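Local coordinates for Ketoacyl_synth_N domain-containing protein (Photorhabdus luminescens subsp. laumondii, PDB 6SMO) that probably takes part in ketosynthase-type chain elongation, pairing with a second ketosynthase-family chain and holding a long polyoxo aldehyde in its pocket, at residues Asp280-Asp285 with Ile354-Asn359; Gly162-Gly167 with Gln360-Ala365. All blocks are in the same frame, centred on the assembly; numbering follows the deposited sequence.

Contact 1. Residues Asp280-Asp285 with Ile354-Asn359; sequences DGIYDD and IQRFSN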
loop_
_atom_site.group_PDB
_atom_site.type_symbol
_atom_site.label_atom_id
_atom_site.label_comp_id
_atom_site.label_asym_id
_atom_site.label_seq_id
_atom_site.Cartn_x
_atom_site.Cartn_y
_atom_site.Cartn_z
ATOM N N ASP C 280 -11.426 -20.169 10.919
ATOM C CA ASP C 280 -11.890 -18.852 10.403
ATOM C C ASP C 280 -13.172 -18.450 11.145
ATOM O O ASP C 280 -13.198 -17.343 11.716
ATOM C CB ASP C 280 -12.099 -18.907 8.885
ATOM C CG ASP C 280 -12.511 -17.586 8.257
ATOM O OD1 ASP C 280 -11.909 -16.555 8.610
ATOM O OD2 ASP C 280 -13.430 -17.599 7.415
ATOM N N GLY C 281 -14.184 -19.323 11.128
ATOM C CA GLY C 281 -15.422 -19.190 11.922
ATOM C C GLY C 281 -16.408 -18.196 11.329
ATOM O O GLY C 281 -17.320 -17.777 12.068
ATOM N N ILE C 282 -16.246 -17.835 10.051
ATOM C CA ILE C 282 -17.156 -16.907 9.312
ATOM C C ILE C 282 -18.280 -17.728 8.670
ATOM O O ILE C 282 -19.458 -17.369 8.870
ATOM C CB ILE C 282 -16.384 -16.081 8.261
ATOM C CG1 ILE C 282 -15.260 -15.249 8.886
ATOM C CG2 ILE C 282 -17.333 -15.217 7.441
ATOM C CD1 ILE C 282 -15.731 -14.153 9.821
ATOM N N TYR C 283 -17.921 -18.784 7.933
ATOM C CA TYR C 283 -18.830 -19.570 7.055
ATOM C C TYR C 283 -19.188 -20.906 7.718
ATOM O O TYR C 283 -18.386 -21.430 8.518
ATOM C CB TYR C 283 -18.191 -19.755 5.677
ATOM C CG TYR C 283 -17.829 -18.460 4.996
ATOM C CD1 TYR C 283 -18.769 -17.745 4.270
ATOM C CD2 TYR C 283 -16.552 -17.930 5.096
ATOM C CE1 TYR C 283 -18.447 -16.547 3.652
ATOM C CE2 TYR C 283 -16.212 -16.734 4.484
ATOM C CZ TYR C 283 -17.164 -16.040 3.758
ATOM O OH TYR C 283 -16.838 -14.861 3.152
ATOM N N ASP C 284 -20.364 -21.438 7.366
ATOM C CA ASP C 284 -21.006 -22.622 8.001
ATOM C C ASP C 284 -20.259 -23.908 7.621
ATOM O O ASP C 284 -20.064 -24.758 8.511
ATOM C CB ASP C 284 -22.479 -22.737 7.593
ATOM C CG ASP C 284 -23.349 -21.578 8.049
ATOM O OD1 ASP C 284 -22.787 -20.518 8.391
ATOM O OD2 ASP C 284 -24.585 -21.743 8.055
ATOM N N ASP C 285 -19.862 -24.040 6.350
ATOM C CA ASP C 285 -19.397 -25.315 5.739
ATOM C C ASP C 285 -17.935 -25.612 6.104
ATOM O O ASP C 285 -17.485 -26.732 5.794
ATOM C CB ASP C 285 -19.572 -25.285 4.217
ATOM C CG ASP C 285 -21.016 -25.167 3.760
ATOM O OD1 ASP C 285 -21.905 -25.666 4.481
ATOM O OD2 ASP C 285 -21.243 -24.575 2.686
ATOM N N ILE C 354 -3.460 -21.599 12.918
ATOM C CA ILE C 354 -4.618 -20.683 12.691
ATOM C C ILE C 354 -4.897 -20.622 11.186
ATOM O O ILE C 354 -3.927 -20.488 10.417
ATOM C CB ILE C 354 -4.326 -19.286 13.275
ATOM C CG1 ILE C 354 -3.877 -19.367 14.737
ATOM C CG2 ILE C 354 -5.527 -18.365 13.108
ATOM C CD1 ILE C 354 -2.830 -18.349 15.108
ATOM N N GLN C 355 -6.172 -20.716 10.796
ATOM C CA GLN C 355 -6.626 -20.639 9.382
ATOM C C GLN C 355 -7.597 -19.465 9.222
ATOM O O GLN C 355 -8.418 -19.241 10.135
ATOM C CB GLN C 355 -7.295 -21.945 8.950
ATOM C CG GLN C 355 -7.468 -22.063 7.441
ATOM C CD GLN C 355 -8.163 -23.337 7.030
ATOM O OE1 GLN C 355 -7.630 -24.139 6.265
ATOM N NE2 GLN C 355 -9.368 -23.535 7.539
ATOM N N ARG C 356 -7.483 -18.747 8.101
ATOM C CA ARG C 356 -8.442 -17.704 7.649
ATOM C C ARG C 356 -8.600 -17.808 6.129
ATOM O O ARG C 356 -7.659 -18.286 5.468
ATOM C CB ARG C 356 -7.957 -16.304 8.043
ATOM C CG ARG C 356 -8.426 -15.840 9.415
ATOM C CD ARG C 356 -9.046 -14.459 9.352
ATOM N NE ARG C 356 -10.311 -14.472 8.626
ATOM C CZ ARG C 356 -10.978 -13.392 8.223
ATOM N NH1 ARG C 356 -12.122 -13.531 7.573
ATOM N NH2 ARG C 356 -10.505 -12.179 8.460
ATOM N N PHE C 357 -9.750 -17.384 5.602
ATOM C CA PHE C 357 -10.003 -17.284 4.141
ATOM C C PHE C 357 -11.044 -16.197 3.857
ATOM O O PHE C 357 -11.837 -15.850 4.755
ATOM C CB PHE C 357 -10.391 -18.644 3.551
ATOM C CG PHE C 357 -11.316 -19.506 4.372
ATOM C CD1 PHE C 357 -12.687 -19.300 4.349
ATOM C CD2 PHE C 357 -10.821 -20.564 5.119
ATOM C CE1 PHE C 357 -13.538 -20.113 5.082
ATOM C CE2 PHE C 357 -11.673 -21.375 5.852
ATOM C CZ PHE C 357 -13.030 -21.148 5.832
ATOM N N SER C 358 -11.018 -15.681 2.626
ATOM C CA SER C 358 -11.793 -14.502 2.157
ATOM C C SER C 358 -13.079 -14.953 1.458
ATOM O O SER C 358 -13.268 -16.174 1.284
ATOM C CB SER C 358 -10.955 -13.650 1.243
ATOM O OG SER C 358 -10.755 -14.297 -0.005
ATOM N N ASN C 359 -13.914 -13.987 1.067
ATOM C CA ASN C 359 -15.184 -14.202 0.323
ATOM C C ASN C 359 -14.865 -14.638 -1.112
ATOM O O ASN C 359 -15.565 -15.534 -1.623
ATOM C CB ASN C 359 -16.054 -12.942 0.336
ATOM C CG ASN C 359 -17.466 -13.193 -0.149
ATOM O OD1 ASN C 359 -18.285 -13.752 0.577
ATOM N ND2 ASN C 359 -17.762 -12.773 -1.368
#
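Asp280 and Arg356 form the salt bridge between the two segments. Arg356 NE donates to Asp280 OD1 over 2.6 Å, at an N-H...O angle of 152° and nearly along the C-O axis of the acceptor. Arg356 NH1 adds a second, weak bond to the same OD1 at 3.2 Å, so one carboxylate oxygen takes both donors. Carboxylate and guanidinium lie only 15° from coplanar, although OD1 sits slightly out of the guanidinium plane. The aliphatic CG1 of Ile282 flanks Arg356 NH1 at 3.8 Å.

The second kind of contact is aromatic. With chi1 near -177°, Asp280 turns its carboxylate away from its own backbone N, placing OD1 at the arginine and OD2 over one face of the Phe357 ring, toward the rim and 3.4 Å from CE1. Asp280 CB covers the same ring in a CH-pi contact, 4.0 Å from the centroid. At the edge of that ring Tyr283 CD2 meets Phe357 CE1 at 3.7 Å, the two side chains running past each other in opposite directions.

A third, polar contact reaches the hydroxyl of Tyr283. Its OH donates to Asn359 OD1 at 3.2 Å, in the carbonyl plane and on a lone pair, and also has a weak bond with Lys213 NZ.

In this thiolase-type fold, as expected for the ketosynthase family, the contact joins the loop after one strand to the end of its parallel neighbour. Residues 280-285 connect strand 275-278 to helix 286-296, whose Glu286 carboxylate accepts the backbone NH groups of Asp280 and Gly281. Residues 354-359 carry the adjacent strand 351-356 into the following loop; Phe210, from another part of the chain, stacks on Phe357.

Contact 2. Residues Gly162-Gly167 with Gln360-Ala365; sequences GMQAIG and QGHVCA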
loop_
_atom_site.group_PDB
_atom_site.type_symbol
_atom_site.label_atom_id
_atom_site.label_comp_id
_atom_site.label_asym_id
_atom_site.label_seq_id
_atom_site.Cartn_x
_atom_site.Cartn_y
_atom_site.Cartn_z
ATOM N N GLY C 162 -3.945 -8.967 6.986
ATOM C CA GLY C 162 -3.068 -9.105 8.166
ATOM C C GLY C 162 -2.426 -10.480 8.246
ATOM O O GLY C 162 -1.302 -10.572 8.773
ATOM N N MET C 163 -3.114 -11.511 7.748
ATOM C CA MET C 163 -2.635 -12.920 7.742
ATOM C C MET C 163 -1.420 -13.037 6.812
ATOM O O MET C 163 -0.482 -13.783 7.157
ATOM C CB MET C 163 -3.736 -13.878 7.273
ATOM C CG MET C 163 -3.593 -15.283 7.827
ATOM S SD MET C 163 -4.082 -15.393 9.570
ATOM C CE MET C 163 -3.794 -17.134 9.880
ATOM N N GLN C 164 -1.443 -12.322 5.681
ATOM C CA GLN C 164 -0.320 -12.246 4.707
ATOM C C GLN C 164 0.810 -11.389 5.296
ATOM O O GLN C 164 1.986 -11.748 5.086
ATOM C CB GLN C 164 -0.805 -11.684 3.368
ATOM C CG GLN C 164 -1.645 -12.670 2.565
ATOM C CD GLN C 164 -2.132 -12.108 1.251
ATOM O OE1 GLN C 164 -2.228 -10.897 1.064
ATOM N NE2 GLN C 164 -2.453 -12.994 0.324
ATOM N N ALA C 165 0.461 -10.312 6.010
ATOM C CA ALA C 165 1.405 -9.336 6.607
ATOM C C ALA C 165 2.402 -10.053 7.528
ATOM O O ALA C 165 3.607 -9.756 7.423
ATOM C CB ALA C 165 0.646 -8.260 7.346
ATOM N N ILE C 166 1.923 -10.965 8.381
ATOM C CA ILE C 166 2.764 -11.737 9.350
ATOM C C ILE C 166 3.641 -12.721 8.566
ATOM O O ILE C 166 4.843 -12.824 8.882
ATOM C CB ILE C 166 1.902 -12.464 10.404
ATOM C CG1 ILE C 166 0.992 -11.504 11.179
ATOM C CG2 ILE C 166 2.779 -13.273 11.350
ATOM C CD1 ILE C 166 -0.167 -12.186 11.868
ATOM N N GLY C 167 3.050 -13.419 7.590
ATOM C CA GLY C 167 3.700 -14.482 6.799
ATOM C C GLY C 167 4.885 -13.976 5.994
ATOM O O GLY C 167 5.932 -14.655 6.005
ATOM N N GLN C 360 -13.846 -14.028 -1.730
ATOM C CA GLN C 360 -13.455 -14.257 -3.150
ATOM C C GLN C 360 -12.811 -15.641 -3.304
ATOM O O GLN C 360 -12.872 -16.190 -4.425
ATOM C CB GLN C 360 -12.520 -13.146 -3.633
ATOM C CG GLN C 360 -13.212 -11.798 -3.792
ATOM C CD GLN C 360 -14.187 -11.785 -4.943
ATOM O OE1 GLN C 360 -15.396 -11.660 -4.755
ATOM N NE2 GLN C 360 -13.668 -11.925 -6.152
ATOM N N GLY C 361 -12.205 -16.173 -2.234
ATOM C CA GLY C 361 -11.777 -17.585 -2.144
ATOM C C GLY C 361 -10.291 -17.758 -1.868
ATOM O O GLY C 361 -9.692 -18.662 -2.482
ATOM N N HIS C 362 -9.715 -16.958 -0.965
ATOM C CA HIS C 362 -8.322 -17.122 -0.464
ATOM C C HIS C 362 -8.259 -18.339 0.465
ATOM O O HIS C 362 -9.327 -18.803 0.896
ATOM C CB HIS C 362 -7.829 -15.857 0.255
ATOM C CG HIS C 362 -7.365 -14.776 -0.661
ATOM N ND1 HIS C 362 -8.233 -13.862 -1.224
ATOM C CD2 HIS C 362 -6.132 -14.454 -1.106
ATOM C CE1 HIS C 362 -7.556 -13.026 -1.983
ATOM N NE2 HIS C 362 -6.265 -13.368 -1.928
ATOM N N VAL C 363 -7.050 -18.842 0.733
ATOM C CA VAL C 363 -6.761 -19.852 1.796
ATOM C C VAL C 363 -5.410 -19.491 2.425
ATOM O O VAL C 363 -4.372 -19.751 1.784
ATOM C CB VAL C 363 -6.761 -21.298 1.257
ATOM C CG1 VAL C 363 -6.318 -22.296 2.317
ATOM C CG2 VAL C 363 -8.115 -21.698 0.691
ATOM N N CYS C 364 -5.437 -18.904 3.625
ATOM C CA CYS C 364 -4.243 -18.462 4.391
ATOM C C CYS C 364 -4.217 -19.164 5.752
ATOM O O CYS C 364 -5.296 -19.337 6.350
ATOM C CB CYS C 364 -4.245 -16.949 4.569
ATOM S SG CYS C 364 -4.194 -16.045 2.999
ATOM N N ALA C 365 -3.028 -19.559 6.214
ATOM C CA ALA C 365 -2.819 -20.234 7.517
ATOM C C ALA C 365 -1.402 -19.964 8.037
ATOM O O ALA C 365 -0.465 -19.910 7.215
ATOM C CB ALA C 365 -3.083 -21.713 7.381
#
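Met163 reaches Cys364 because its first torsion, at -153°, swings CG roughly opposite its backbone N, and a bend at chi2 (75°) then turns the thioether along the strand. Cys364 answers with SG opposite its own carbonyl carbon, which directs the sulfur toward Gln164 and presents CB to the methionine.

The direct packing is apolar: Met163 CG rests on Cys364 CB at 3.7 Å, and Met163 CB lies 4.1 Å from the same carbon. Farther along, Met163 CE comes up against the backbone of Ala365, 4.0 Å from its CA, whereas the CB of Ala365 points away from the helix. The next residue, Gln164, lays its extended chain beside the cysteine, CG being 4.3 Å from Cys364 SG. Its amide ends at the imidazole of His362, where Gln164 NE2 approaches His362 CD2 obliquely at 4.2 Å. No hydrogen bond crosses between the segments.

The polar ends are instead held by surrounding residues. The carbonyl O of Val184 in the PKS_KS partner chain accepts from both Gln164 NE2 and His362 NE2, so this buried pair reaches the subunit interface side by side. Gln164 NE2 also bonds Asp249 OD1, Gln164 OE1 pairs with Thr157 OG1, and Ser358 OG binds His362 ND1, which fixes the imidazole on both its nitrogens.

This is a helix packed on the sheet of the thiolase-type fold, beside the interface with the PKS_KS chain. The segment axis of helix 161-175 passes 8.6 Å from that of strand 362-365 at a crossing angle of 47°. That strand is hydrogen-bonded between antiparallel neighbours, strand 242-251 and strand 351-356; Leu366, its next residue, touches both Met163 and Ile166.

In the fold
The centres of the contacts lie 11 Å apart, and they meet in the mixed sheet, where antiparallel strands 351-356 and 362-369 are neighbours and follow each other in the chain. Arg356 N probably bonds Cys364 O across the strand pair. In chain order, residues 162-167 come first, then 280-285, 354-359 and 360-365, so contact 1 is nested within the loop that contact 2 closes. Contact 1 fixes the loop between strand 275-278 and helix 286-296 to the end of strand 351-356 and the loop that follows. It lies within the subunit, whereas contact 2, with helix 161-175, carries the same sheet to the interface with the partner chain.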